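Local coordinates for penicillin-binding protein 2B (Streptococcus pneumoniae, PDB 2WAD) that probably acts as a transpeptidase, joining peptides of adjacent glycan strands during synthesis of peripheral peptidoglycan, and is a target of penicillin, at residues E250-K254 against K255-L259; V237-E240 against K241-L244; K87-A90 against T91-K94; K173-Y176 against L177-L181; T112-Q115 against L116-Y120. One frame throughout, in Å; residues are numbered along the deposited sequence.

Contact 1 of 5, residues E250-K254 against K255-L259; sequences ESYLK and KGYSL. Unlike the reference sequence in segment 250-254: S251 (reference Ala).
The chain turns from Y252 to Y257 as helix 249-255 comes to its end, and L253 and Y257 bring their CA atoms to 4.7 Å. K255 N to S251 O (2.9 Å) is a nearly straight helical bond, at 173°. The next acceptor, Y252 O, takes two donors: Y257 N lies 2.7 Å from it, whereas G256 N sits 3.2 Å from it and well above the carbonyl plane. That double grip is evidence that the helix has been closed off, since Y257 N reaches back five residues instead of four. G256 makes this possible with a phi of 144°, at which a side chain would jam against the preceding carbonyl oxygen.

Across the turn the two tyrosines meet. In Y257, CG lies anti to the carbonyl carbon (chi1 -71°), which sets its ring face toward Y252. CB of Y252 lies 4.1 Å from CB of Y257, and farther out the edge of the Y252 ring points at the face of the Y257 ring. The planes stand 81° apart with centroids at 5.8 Å, a T-shaped stack. The Y257 hydroxyl is held elsewhere, by E273. On the surface, L253 turns its CD2 branch onto the outgoing backbone, 3.5 Å from Y257 O. The whole is characteristic of a glycine-terminated helix C-cap, where a residue of positive phi and a reach-back bond to the last turn release the chain into a loop.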
loop_
_atom_site.group_PDB
_atom_site.type_symbol
_atom_site.label_atom_id
_atom_site.label_comp_id
_atom_site.label_asym_id
_atom_site.label_seq_id
_atom_site.Cartn_x
_atom_site.Cartn_y
_atom_site.Cartn_z
ATOM N N GLU A 250 -5.267 17.509 13.004
ATOM C CA GLU A 250 -6.527 18.236 12.879
ATOM C C GLU A 250 -7.605 17.367 12.247
ATOM O O GLU A 250 -8.762 17.408 12.669
ATOM C CB GLU A 250 -6.356 19.536 12.087
ATOM C CG GLU A 250 -7.531 20.499 12.244
ATOM C CD GLU A 250 -7.352 21.791 11.462
ATOM O OE1 GLU A 250 -6.247 22.003 10.911
ATOM O OE2 GLU A 250 -8.313 22.592 11.403
ATOM N N SER A 251 -7.221 16.590 11.237
ATOM C CA SER A 251 -8.122 15.612 10.646
ATOM C C SER A 251 -8.777 14.738 11.720
ATOM O O SER A 251 -9.991 14.555 11.728
ATOM C CB SER A 251 -7.389 14.743 9.618
ATOM O OG SER A 251 -6.957 15.484 8.485
ATOM N N TYR A 252 -7.980 14.219 12.646
ATOM C CA TYR A 252 -8.459 13.185 13.565
ATOM C C TYR A 252 -9.299 13.688 14.751
ATOM O O TYR A 252 -10.231 12.997 15.173
ATOM C CB TYR A 252 -7.315 12.284 14.055
ATOM C CG TYR A 252 -6.480 11.604 12.980
ATOM C CD1 TYR A 252 -6.694 10.270 12.624
ATOM C CD2 TYR A 252 -5.443 12.287 12.351
ATOM C CE1 TYR A 252 -5.908 9.649 11.650
ATOM C CE2 TYR A 252 -4.660 11.676 11.375
ATOM C CZ TYR A 252 -4.896 10.361 11.031
ATOM O OH TYR A 252 -4.101 9.782 10.066
ATOM N N LEU A 253 -8.969 14.861 15.300
ATOM C CA LEU A 253 -9.784 15.481 16.353
ATOM C C LEU A 253 -11.174 15.768 15.795
ATOM O O LEU A 253 -12.194 15.505 16.440
ATOM C CB LEU A 253 -9.172 16.798 16.842
ATOM C CG LEU A 253 -7.952 16.768 17.764
ATOM C CD1 LEU A 253 -7.831 18.098 18.482
ATOM C CD2 LEU A 253 -8.022 15.624 18.765
ATOM N N LYS A 254 -11.165 16.321 14.584
ATOM C CA LYS A 254 -12.348 16.616 13.786
ATOM C C LYS A 254 -13.184 15.356 13.573
ATOM O O LYS A 254 -14.318 15.272 14.040
ATOM C CB LYS A 254 -11.884 17.160 12.435
ATOM C CG LYS A 254 -12.833 18.102 11.726
ATOM C CD LYS A 254 -12.100 18.738 10.556
ATOM C CE LYS A 254 -13.024 18.983 9.382
ATOM N NZ LYS A 254 -12.211 19.379 8.207
ATOM N N LYS A 255 -12.621 14.374 12.871
ATOM C CA LYS A 255 -13.345 13.138 12.576
ATOM C C LYS A 255 -13.985 12.560 13.833
ATOM O O LYS A 255 -15.013 11.890 13.750
ATOM C CB LYS A 255 -12.463 12.096 11.879
ATOM C CG LYS A 255 -12.424 12.216 10.361
ATOM C CD LYS A 255 -11.757 11.000 9.718
ATOM C CE LYS A 255 -11.673 11.139 8.203
ATOM N NZ LYS A 255 -11.584 9.813 7.539
ATOM N N GLY A 256 -13.393 12.825 14.994
ATOM C CA GLY A 256 -14.021 12.462 16.260
ATOM C C GLY A 256 -13.061 12.004 17.339
ATOM O O GLY A 256 -13.457 11.822 18.489
ATOM N N TYR A 257 -11.794 11.831 16.977
ATOM C CA TYR A 257 -10.842 11.136 17.837
ATOM C C TYR A 257 -10.382 11.973 19.021
ATOM O O TYR A 257 -10.518 13.196 19.021
ATOM C CB TYR A 257 -9.598 10.730 17.044
ATOM C CG TYR A 257 -9.790 9.619 16.039
ATOM C CD1 TYR A 257 -8.980 8.495 16.068
ATOM C CD2 TYR A 257 -10.766 9.705 15.054
ATOM C CE1 TYR A 257 -9.139 7.477 15.143
ATOM C CE2 TYR A 257 -10.929 8.696 14.126
ATOM C CZ TYR A 257 -10.114 7.582 14.175
ATOM O OH TYR A 257 -10.276 6.572 13.254
ATOM N N SER A 258 -9.823 11.287 20.012
ATOM C CA SER A 258 -9.044 11.901 21.080
ATOM C C SER A 258 -7.583 12.018 20.639
ATOM O O SER A 258 -7.200 11.527 19.572
ATOM C CB SER A 258 -9.162 11.067 22.358
ATOM O OG SER A 258 -8.179 11.427 23.310
ATOM N N LEU A 259 -6.772 12.666 21.470
ATOM C CA LEU A 259 -5.425 13.079 21.092
ATOM C C LEU A 259 -4.384 11.995 21.368
ATOM O O LEU A 259 -3.293 12.015 20.795
ATOM C CB LEU A 259 -5.078 14.384 21.822
ATOM C CG LEU A 259 -3.932 15.331 21.446
ATOM C CD1 LEU A 259 -3.677 15.436 19.949
ATOM C CD2 LEU A 259 -4.240 16.705 22.036
#

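Contact 2 of 5, residues V237-E240 against K241-L244; sequences VSSE and KAGL
Two serine hydroxyls, those of S238 and S239, tie the incoming chain to A242 and G243, and each does a different job. S239 OG is an acceptor: A242 N reaches it at 2.9 Å with an N-H...O angle of 161°, which satisfies an amide inside a tight turn. Its chi1 of 67° puts the oxygen between the backbone N and the carbonyl carbon, over the following residues, and the methyl CB of A242 packs against the same S239 OG at 3.3 Å.

S238 OG works in the other direction. It donates to G243 O over 2.9 Å, approaching nearly along the C=O axis, while also bonded to V263 N of the next loop, so this hydroxyl bridges two parts of the backbone. S238 CB follows it closely, 3.2 Å from G243 O.

The charged tips take their partners outside the turn. E240 has an extended side chain whose OE2 is bonded to T191 OG1, and K241 sends its amine to the hydroxyl of Y176. Within the turn, G243 N makes a weak bond to K241 O at 3.2 Å. The arrangement is a tight reversal, with the CA atoms of S239 and A242 5.2 Å apart, S239 OG accepting the amide three residues on and an inverse gamma turn centred on A242, in the loop between helices 231-234 and 249-255.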
loop_
_atom_site.group_PDB
_atom_site.type_symbol
_atom_site.label_atom_id
_atom_site.label_comp_id
_atom_site.label_asym_id
_atom_site.label_seq_id
_atom_site.Cartn_x
_atom_site.Cartn_y
_atom_site.Cartn_z
ATOM N N VAL A 237 0.942 1.147 13.410
ATOM C CA VAL A 237 -0.018 1.919 14.178
ATOM C C VAL A 237 0.768 2.852 15.098
ATOM O O VAL A 237 1.823 2.477 15.614
ATOM C CB VAL A 237 -0.914 0.984 15.033
ATOM C CG1 VAL A 237 -1.994 1.767 15.747
ATOM C CG2 VAL A 237 -1.565 -0.056 14.153
ATOM N N SER A 238 0.255 4.061 15.306
ATOM C CA SER A 238 0.870 5.005 16.232
ATOM C C SER A 238 0.876 4.459 17.658
ATOM O O SER A 238 -0.099 3.868 18.103
ATOM C CB SER A 238 0.114 6.330 16.220
ATOM O OG SER A 238 -1.080 6.209 16.967
ATOM N N SER A 239 1.979 4.663 18.371
ATOM C CA SER A 239 2.111 4.242 19.759
ATOM C C SER A 239 1.256 5.114 20.672
ATOM O O SER A 239 0.882 6.231 20.320
ATOM C CB SER A 239 3.568 4.401 20.186
ATOM O OG SER A 239 3.906 5.782 20.211
ATOM N N GLU A 240 0.960 4.593 21.856
ATOM C CA GLU A 240 0.236 5.326 22.902
ATOM C C GLU A 240 0.978 6.589 23.343
ATOM O O GLU A 240 0.370 7.625 23.614
ATOM C CB GLU A 240 0.041 4.404 24.102
ATOM C CG GLU A 240 -0.618 5.038 25.312
ATOM C CD GLU A 240 -0.919 3.995 26.369
ATOM O OE1 GLU A 240 -0.019 3.180 26.683
ATOM O OE2 GLU A 240 -2.064 3.982 26.870
ATOM N N LYS A 241 2.300 6.462 23.410
ATOM C CA LYS A 241 3.235 7.547 23.681
ATOM C C LYS A 241 3.159 8.675 22.649
ATOM O O LYS A 241 2.990 9.839 23.018
ATOM C CB LYS A 241 4.656 6.971 23.712
ATOM C CG LYS A 241 5.736 7.894 24.256
ATOM C CD LYS A 241 5.836 7.801 25.779
ATOM C CE LYS A 241 7.120 8.443 26.278
ATOM N NZ LYS A 241 6.887 9.172 27.554
ATOM N N ALA A 242 3.289 8.331 21.366
ATOM C CA ALA A 242 3.287 9.318 20.285
ATOM C C ALA A 242 1.886 9.563 19.734
ATOM O O ALA A 242 1.698 9.606 18.518
ATOM C CB ALA A 242 4.232 8.890 19.158
ATOM N N GLY A 243 0.922 9.740 20.632
ATOM C CA GLY A 243 -0.500 9.807 20.302
ATOM C C GLY A 243 -0.904 9.811 18.840
ATOM O O GLY A 243 -0.727 8.821 18.116
ATOM N N LEU A 244 -1.479 10.926 18.403
ATOM C CA LEU A 244 -1.816 11.085 16.995
ATOM C C LEU A 244 -0.594 11.595 16.252
ATOM O O LEU A 244 0.297 12.191 16.853
ATOM C CB LEU A 244 -2.971 12.070 16.812
ATOM C CG LEU A 244 -4.360 11.672 17.311
ATOM C CD1 LEU A 244 -5.391 12.661 16.796
ATOM C CD2 LEU A 244 -4.721 10.255 16.901
#

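Contact 3 of 5, residues K87-A90 against T91-K94; sequences KMTA and TDLK
T89 and D92, whose CA atoms lie 5.0 Å apart, mark the entry to helix 90-100: the chain is extended through M88 and T89 and helical from A90 onward, with L93 N bonded to T89 O and K94 N to A90 O. The side chains of T89 and D92 then trade bonds with each other's backbone. T89 OG1 accepts from D92 N at 3.0 Å, a nearly straight bond of 170°. In return T89 N donates to D92 OD2 at 3.1 Å, meeting the oxygen from above the carboxylate plane. The chi1 of T89, 56°, directs OG1 inward over the first turn and leaves the methyl CG2 beside the backbone N. These reciprocal bonds make a capping box with T89 as N-cap.

An apolar pair brackets it. M88, just before the cap, and L93, four residues beyond the cap, cross at about a right angle; CD1 of L93 sits 3.8 Å from M88 CB and 3.9 Å from M88 SD, the pairing known as a hydrophobic staple. F82 of strand 72-83 touches both. Farther back, K87 forms a salt bridge with D292, a ligand of a zinc ion. The chemistry implies that two amides at the helix start, which have no carbonyl of a preceding turn, are satisfied by side chains, and that the D92 carboxylate probably gains from the positive end of the helix dipole.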
loop_
_atom_site.group_PDB
_atom_site.type_symbol
_atom_site.label_atom_id
_atom_site.label_comp_id
_atom_site.label_asym_id
_atom_site.label_seq_id
_atom_site.Cartn_x
_atom_site.Cartn_y
_atom_site.Cartn_z
ATOM N N LYS A 87 -11.302 18.738 39.897
ATOM C CA LYS A 87 -10.981 19.519 41.092
ATOM C C LYS A 87 -9.508 19.572 41.520
ATOM O O LYS A 87 -9.120 20.398 42.352
ATOM C CB LYS A 87 -11.898 19.112 42.243
ATOM C CG LYS A 87 -13.364 19.496 42.008
ATOM C CD LYS A 87 -14.248 19.224 43.235
ATOM C CE LYS A 87 -13.967 17.869 43.917
ATOM N NZ LYS A 87 -14.929 16.741 43.668
ATOM N N MET A 88 -8.674 18.731 40.919
ATOM C CA MET A 88 -7.227 18.766 41.155
ATOM C C MET A 88 -6.560 20.065 40.722
ATOM O O MET A 88 -6.583 20.407 39.555
ATOM C CB MET A 88 -6.556 17.588 40.455
ATOM C CG MET A 88 -6.814 16.275 41.169
ATOM S SD MET A 88 -6.474 14.886 40.110
ATOM C CE MET A 88 -6.606 13.540 41.287
ATOM N N THR A 89 -5.982 20.799 41.664
ATOM C CA THR A 89 -5.194 21.976 41.313
ATOM C C THR A 89 -3.880 21.491 40.694
ATOM O O THR A 89 -3.623 20.283 40.644
ATOM C CB THR A 89 -4.892 22.866 42.531
ATOM O OG1 THR A 89 -4.245 22.089 43.548
ATOM C CG2 THR A 89 -6.168 23.502 43.101
ATOM N N ALA A 90 -3.058 22.424 40.214
ATOM C CA ALA A 90 -1.740 22.075 39.689
ATOM C C ALA A 90 -0.849 21.605 40.853
ATOM O O ALA A 90 0.038 20.768 40.690
ATOM C CB ALA A 90 -1.124 23.277 38.993
ATOM N N THR A 91 -1.110 22.176 42.023
ATOM C CA THR A 91 -0.449 21.797 43.250
ATOM C C THR A 91 -0.805 20.375 43.722
ATOM O O THR A 91 0.083 19.598 44.081
ATOM C CB THR A 91 -0.678 22.881 44.294
ATOM O OG1 THR A 91 -0.120 24.097 43.778
ATOM C CG2 THR A 91 0.006 22.546 45.624
ATOM N N ASP A 92 -2.088 20.021 43.700
ATOM C CA ASP A 92 -2.496 18.631 43.904
ATOM C C ASP A 92 -1.800 17.689 42.896
ATOM O O ASP A 92 -1.474 16.536 43.208
ATOM C CB ASP A 92 -4.023 18.473 43.812
ATOM C CG ASP A 92 -4.787 19.320 44.832
ATOM O OD1 ASP A 92 -4.248 19.649 45.903
ATOM O OD2 ASP A 92 -5.955 19.677 44.566
ATOM N N LEU A 93 -1.548 18.166 41.685
ATOM C CA LEU A 93 -0.824 17.336 40.717
ATOM C C LEU A 93 0.652 17.106 41.065
ATOM O O LEU A 93 1.176 16.001 40.902
ATOM C CB LEU A 93 -0.968 17.882 39.295
ATOM C CG LEU A 93 -2.043 17.286 38.369
ATOM C CD1 LEU A 93 -3.183 16.610 39.097
ATOM C CD2 LEU A 93 -2.584 18.315 37.371
ATOM N N LYS A 94 1.318 18.159 41.522
ATOM C CA LYS A 94 2.710 18.087 41.922
ATOM C C LYS A 94 2.867 17.161 43.129
ATOM O O LYS A 94 3.828 16.402 43.177
ATOM C CB LYS A 94 3.240 19.485 42.264
ATOM C CG LYS A 94 3.469 20.368 41.046
ATOM C CD LYS A 94 4.358 21.549 41.404
ATOM C CE LYS A 94 3.786 22.327 42.563
ATOM N NZ LYS A 94 4.403 23.672 42.703
#

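Contact 4 of 5, residues K173-Y176 against L177-L181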
loop_
_atom_site.group_PDB
_atom_site.type_symbol
_atom_site.label_atom_id
_atom_site.label_comp_id
_atom_site.label_asym_id
_atom_site.label_seq_id
_atom_site.Cartn_x
_atom_site.Cartn_y
_atom_site.Cartn_z
ATOM N N LYS A 173 12.634 15.136 37.159
ATOM C CA LYS A 173 11.900 13.878 37.114
ATOM C C LYS A 173 10.481 14.075 37.614
ATOM O O LYS A 173 9.545 13.487 37.071
ATOM C CB LYS A 173 12.590 12.818 37.967
ATOM C CG LYS A 173 13.978 12.418 37.482
ATOM C CD LYS A 173 14.562 11.366 38.416
ATOM C CE LYS A 173 15.752 10.670 37.787
ATOM N NZ LYS A 173 16.227 9.595 38.693
ATOM N N GLU A 174 10.313 14.909 38.634
ATOM C CA GLU A 174 8.961 15.213 39.054
ATOM C C GLU A 174 8.284 16.092 38.007
ATOM O O GLU A 174 7.102 15.903 37.698
ATOM C CB GLU A 174 8.889 15.754 40.484
ATOM C CG GLU A 174 9.268 17.200 40.669
ATOM C CD GLU A 174 9.193 17.621 42.126
ATOM O OE1 GLU A 174 9.283 16.756 43.029
ATOM O OE2 GLU A 174 9.044 18.835 42.365
ATOM N N ILE A 175 9.048 16.998 37.405
ATOM C CA ILE A 175 8.490 17.818 36.331
ATOM C C ILE A 175 7.989 16.951 35.192
ATOM O O ILE A 175 6.918 17.186 34.628
ATOM C CB ILE A 175 9.476 18.861 35.792
ATOM C CG1 ILE A 175 9.915 19.792 36.921
ATOM C CG2 ILE A 175 8.808 19.665 34.680
ATOM C CD1 ILE A 175 10.816 20.914 36.446
ATOM N N TYR A 176 8.761 15.923 34.868
ATOM C CA TYR A 176 8.329 14.949 33.870
ATOM C C TYR A 176 7.010 14.257 34.213
ATOM O O TYR A 176 6.118 14.154 33.378
ATOM C CB TYR A 176 9.432 13.915 33.630
ATOM C CG TYR A 176 9.052 12.869 32.606
ATOM C CD1 TYR A 176 8.947 13.192 31.258
ATOM C CD2 TYR A 176 8.783 11.564 32.994
ATOM C CE1 TYR A 176 8.602 12.228 30.316
ATOM C CE2 TYR A 176 8.429 10.601 32.081
ATOM C CZ TYR A 176 8.346 10.934 30.744
ATOM O OH TYR A 176 7.993 9.956 29.852
ATOM N N LEU A 177 6.904 13.760 35.439
ATOM C CA LEU A 177 5.701 13.100 35.939
ATOM C C LEU A 177 4.465 14.002 35.939
ATOM O O LEU A 177 3.427 13.614 35.392
ATOM C CB LEU A 177 5.944 12.497 37.328
ATOM C CG LEU A 177 6.755 11.189 37.282
ATOM C CD1 LEU A 177 7.195 10.734 38.664
ATOM C CD2 LEU A 177 6.092 10.034 36.513
ATOM N N PHE A 178 4.578 15.183 36.547
ATOM C CA PHE A 178 3.571 16.242 36.420
ATOM C C PHE A 178 3.033 16.415 34.987
ATOM O O PHE A 178 1.819 16.343 34.763
ATOM C CB PHE A 178 4.177 17.546 36.920
ATOM C CG PHE A 178 3.257 18.724 36.826
ATOM C CD1 PHE A 178 2.546 19.138 37.934
ATOM C CD2 PHE A 178 3.128 19.437 35.645
ATOM C CE1 PHE A 178 1.703 20.229 37.870
ATOM C CE2 PHE A 178 2.290 20.540 35.575
ATOM C CZ PHE A 178 1.569 20.932 36.695
ATOM N N SER A 179 3.931 16.605 34.016
ATOM C CA SER A 179 3.518 16.815 32.625
ATOM C C SER A 179 2.575 15.694 32.173
ATOM O O SER A 179 1.528 15.933 31.567
ATOM C CB SER A 179 4.729 16.946 31.686
ATOM O OG SER A 179 5.776 17.693 32.290
ATOM N N GLN A 180 2.943 14.459 32.490
ATOM C CA GLN A 180 2.099 13.306 32.200
ATOM C C GLN A 180 0.710 13.438 32.836
ATOM O O GLN A 180 -0.292 13.220 32.163
ATOM C CB GLN A 180 2.782 12.039 32.717
ATOM C CG GLN A 180 4.129 11.739 32.084
ATOM C CD GLN A 180 3.973 11.180 30.698
ATOM O OE1 GLN A 180 3.318 10.152 30.498
ATOM N NE2 GLN A 180 4.556 11.864 29.720
ATOM N N LEU A 181 0.642 13.774 34.126
ATOM C CA LEU A 181 -0.652 13.902 34.805
ATOM C C LEU A 181 -1.479 15.063 34.248
ATOM O O LEU A 181 -2.669 14.907 33.953
ATOM C CB LEU A 181 -0.490 14.030 36.326
ATOM C CG LEU A 181 0.363 12.973 37.039
ATOM C CD1 LEU A 181 0.710 13.443 38.418
ATOM C CD2 LEU A 181 -0.306 11.607 37.076
#
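Y176 reaches along its helix toward Q180, one turn further on. Its CG stands anti to the backbone N (chi1 180°), which swings the side chain out from the helix. CB, close to the backbone, lies beside L177 N, and CG and CD2 stay near the same amide, CG at 3.7 Å from L177 N. Toward the far end the ring meets Q180 in a loose van der Waals approach: OH is 3.9 Å from Q180 NE2, with CE1 and CZ slightly farther, while CG of Q180 lies over one face. Ring and amide planes are only 24° apart, although the two side chains cross at a slant. The tip, OH, bonds to the amine of K241. The other end of the Q180 amide, OE1, takes A193 N.

This is an i to i+4 pairing on helix 169-182, in the region of the dimerisation family, where L177 and F178 face helix 90-100 and I175 meets helix 113-121. The backbone bonds keep the same spacing, as in F178 N to E174 O (2.9 Å), though Q180 N to Y176 O is weak at 3.3 Å. A carbonyl with two donors lies nearby: S179 N (3.1 Å) and S179 OG (2.7 Å) both reach I175 O, from opposite faces of its plane.

Contact 5 of 5, residues T112-Q115 against L116-Y120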
loop_
_atom_site.group_PDB
_atom_site.type_symbol
_atom_site.label_atom_id
_atom_site.label_comp_id
_atom_site.label_asym_id
_atom_site.label_seq_id
_atom_site.Cartn_x
_atom_site.Cartn_y
_atom_site.Cartn_z
ATOM N N THR A 112 9.894 19.684 27.253
ATOM C CA THR A 112 9.602 20.815 26.361
ATOM C C THR A 112 9.365 22.105 27.151
ATOM O O THR A 112 8.905 22.068 28.290
ATOM C CB THR A 112 8.378 20.558 25.446
ATOM O OG1 THR A 112 7.170 20.985 26.091
ATOM C CG2 THR A 112 8.266 19.094 25.077
ATOM N N GLU A 113 9.670 23.254 26.554
ATOM C CA GLU A 113 9.659 24.492 27.325
ATOM C C GLU A 113 8.266 24.882 27.808
ATOM O O GLU A 113 8.134 25.560 28.826
ATOM C CB GLU A 113 10.335 25.642 26.575
ATOM C CG GLU A 113 11.796 25.383 26.219
ATOM C CD GLU A 113 11.947 24.790 24.821
ATOM O OE1 GLU A 113 10.928 24.353 24.235
ATOM O OE2 GLU A 113 13.089 24.769 24.307
ATOM N N ARG A 114 7.236 24.454 27.079
ATOM C CA ARG A 114 5.859 24.644 27.527
ATOM C C ARG A 114 5.594 23.798 28.780
ATOM O O ARG A 114 4.959 24.260 29.732
ATOM C CB ARG A 114 4.870 24.347 26.398
ATOM C CG ARG A 114 3.408 24.182 26.808
ATOM C CD ARG A 114 2.757 25.470 27.322
ATOM N NE ARG A 114 1.395 25.214 27.802
ATOM C CZ ARG A 114 0.298 25.864 27.418
ATOM N NH1 ARG A 114 0.367 26.867 26.550
ATOM N NH2 ARG A 114 -0.882 25.518 27.924
ATOM N N GLN A 115 6.107 22.571 28.799
ATOM C CA GLN A 115 6.075 21.762 30.020
ATOM C C GLN A 115 6.807 22.436 31.178
ATOM O O GLN A 115 6.333 22.415 32.318
ATOM C CB GLN A 115 6.614 20.352 29.762
ATOM C CG GLN A 115 5.722 19.559 28.822
ATOM C CD GLN A 115 6.357 18.270 28.334
ATOM O OE1 GLN A 115 7.553 18.037 28.513
ATOM N NE2 GLN A 115 5.550 17.425 27.706
ATOM N N LEU A 116 7.944 23.062 30.887
ATOM C CA LEU A 116 8.692 23.775 31.922
ATOM C C LEU A 116 7.971 25.031 32.431
ATOM O O LEU A 116 8.107 25.410 33.590
ATOM C CB LEU A 116 10.104 24.103 31.438
ATOM C CG LEU A 116 11.110 22.948 31.384
ATOM C CD1 LEU A 116 12.202 23.226 30.351
ATOM C CD2 LEU A 116 11.712 22.742 32.771
ATOM N N ALA A 117 7.194 25.673 31.568
ATOM C CA ALA A 117 6.470 26.883 31.947
ATOM C C ALA A 117 5.211 26.528 32.734
ATOM O O ALA A 117 4.829 27.233 33.671
ATOM C CB ALA A 117 6.122 27.697 30.717
ATOM N N ASP A 118 4.587 25.423 32.338
ATOM C CA ASP A 118 3.456 24.844 33.048
ATOM C C ASP A 118 3.792 24.504 34.494
ATOM O O ASP A 118 3.129 24.985 35.416
ATOM C CB ASP A 118 2.954 23.604 32.315
ATOM C CG ASP A 118 2.022 23.947 31.172
ATOM O OD1 ASP A 118 1.628 25.123 31.043
ATOM O OD2 ASP A 118 1.666 23.027 30.415
ATOM N N TYR A 119 4.829 23.691 34.688
ATOM C CA TYR A 119 5.293 23.337 36.030
ATOM C C TYR A 119 5.616 24.578 36.850
ATOM O O TYR A 119 5.283 24.673 38.032
ATOM C CB TYR A 119 6.535 22.447 35.942
ATOM C CG TYR A 119 7.096 22.068 37.291
ATOM C CD1 TYR A 119 6.591 20.982 37.992
ATOM C CD2 TYR A 119 8.130 22.792 37.867
ATOM C CE1 TYR A 119 7.097 20.628 39.230
ATOM C CE2 TYR A 119 8.653 22.436 39.094
ATOM C CZ TYR A 119 8.127 21.357 39.771
ATOM O OH TYR A 119 8.623 20.992 40.999
ATOM N N TYR A 120 6.271 25.541 36.215
ATOM C CA TYR A 120 6.710 26.749 36.909
ATOM C C TYR A 120 5.523 27.584 37.393
ATOM O O TYR A 120 5.541 28.137 38.497
ATOM C CB TYR A 120 7.626 27.568 35.991
ATOM C CG TYR A 120 8.032 28.904 36.564
ATOM C CD1 TYR A 120 8.905 28.982 37.641
ATOM C CD2 TYR A 120 7.537 30.091 36.031
ATOM C CE1 TYR A 120 9.270 30.201 38.179
ATOM C CE2 TYR A 120 7.896 31.322 36.568
ATOM C CZ TYR A 120 8.762 31.365 37.632
ATOM O OH TYR A 120 9.117 32.582 38.159
#
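R114 and D118 stand one turn apart on helix 113-121, and their flat groups are set almost perpendicular, guanidinium and carboxylate planes being 77° apart. CG of R114 is anti to the backbone N and the chain bends at chi2 (67°), which turns NE toward the D118 carboxylate, alongside the helix. There NE forms a salt bridge with D118 OD1 at 3.3 Å and a weak hydrogen bond to D118 OD2 at 3.4 Å. OD2 lies at the guanidinium edge, in its plane; OD1 approaches obliquely. The carboxylate carbon, CG of D118, also rests 3.3 Å from R114 O, which accepts D118 N at 2.9 Å. The far end of the guanidinium has a second anionic partner, NH1 pairing with D158 of helix 150-159.

At the helix start the turn is closed by side chains. T112 N donates to Q115 OE1 at 3.1 Å, from well above the amide plane, and Q115 N returns a weak bond to T112 OG1, a capping box with an amide in place of the usual acid. Chemically, the R114-D118 pair is modest in geometry, with a long, two-oxygen contact through NE, and a guanidinium shared between D118 and D158 probably adds a charged link to helix 150-159, where R114 also packs on N154 and N155.

Overall arrangement
All five contacts are local and fall inside the dimerisation region. Contact 4 is the partly buried one; contacts 1, 2, 3 and 5 lie at the surface. Contacts 3, 4 and 5 belong to three helices packed together: F178 touches A90, L93 and K94, and the Y119 hydroxyl bonds to E174 OE2. Contacts 1 and 2 are joined by L259 and L244, and K241 connects contact 2 to contact 4. Chemistry follows position: contacts 3 and 5 satisfy helix starts with capping boxes, contact 1 ends a helix at a glycine and adds an edge-to-face tyrosine pair across the turn, contact 2 holds a loop by serine hydroxyls, and contact 4 keeps mid-helix bonding.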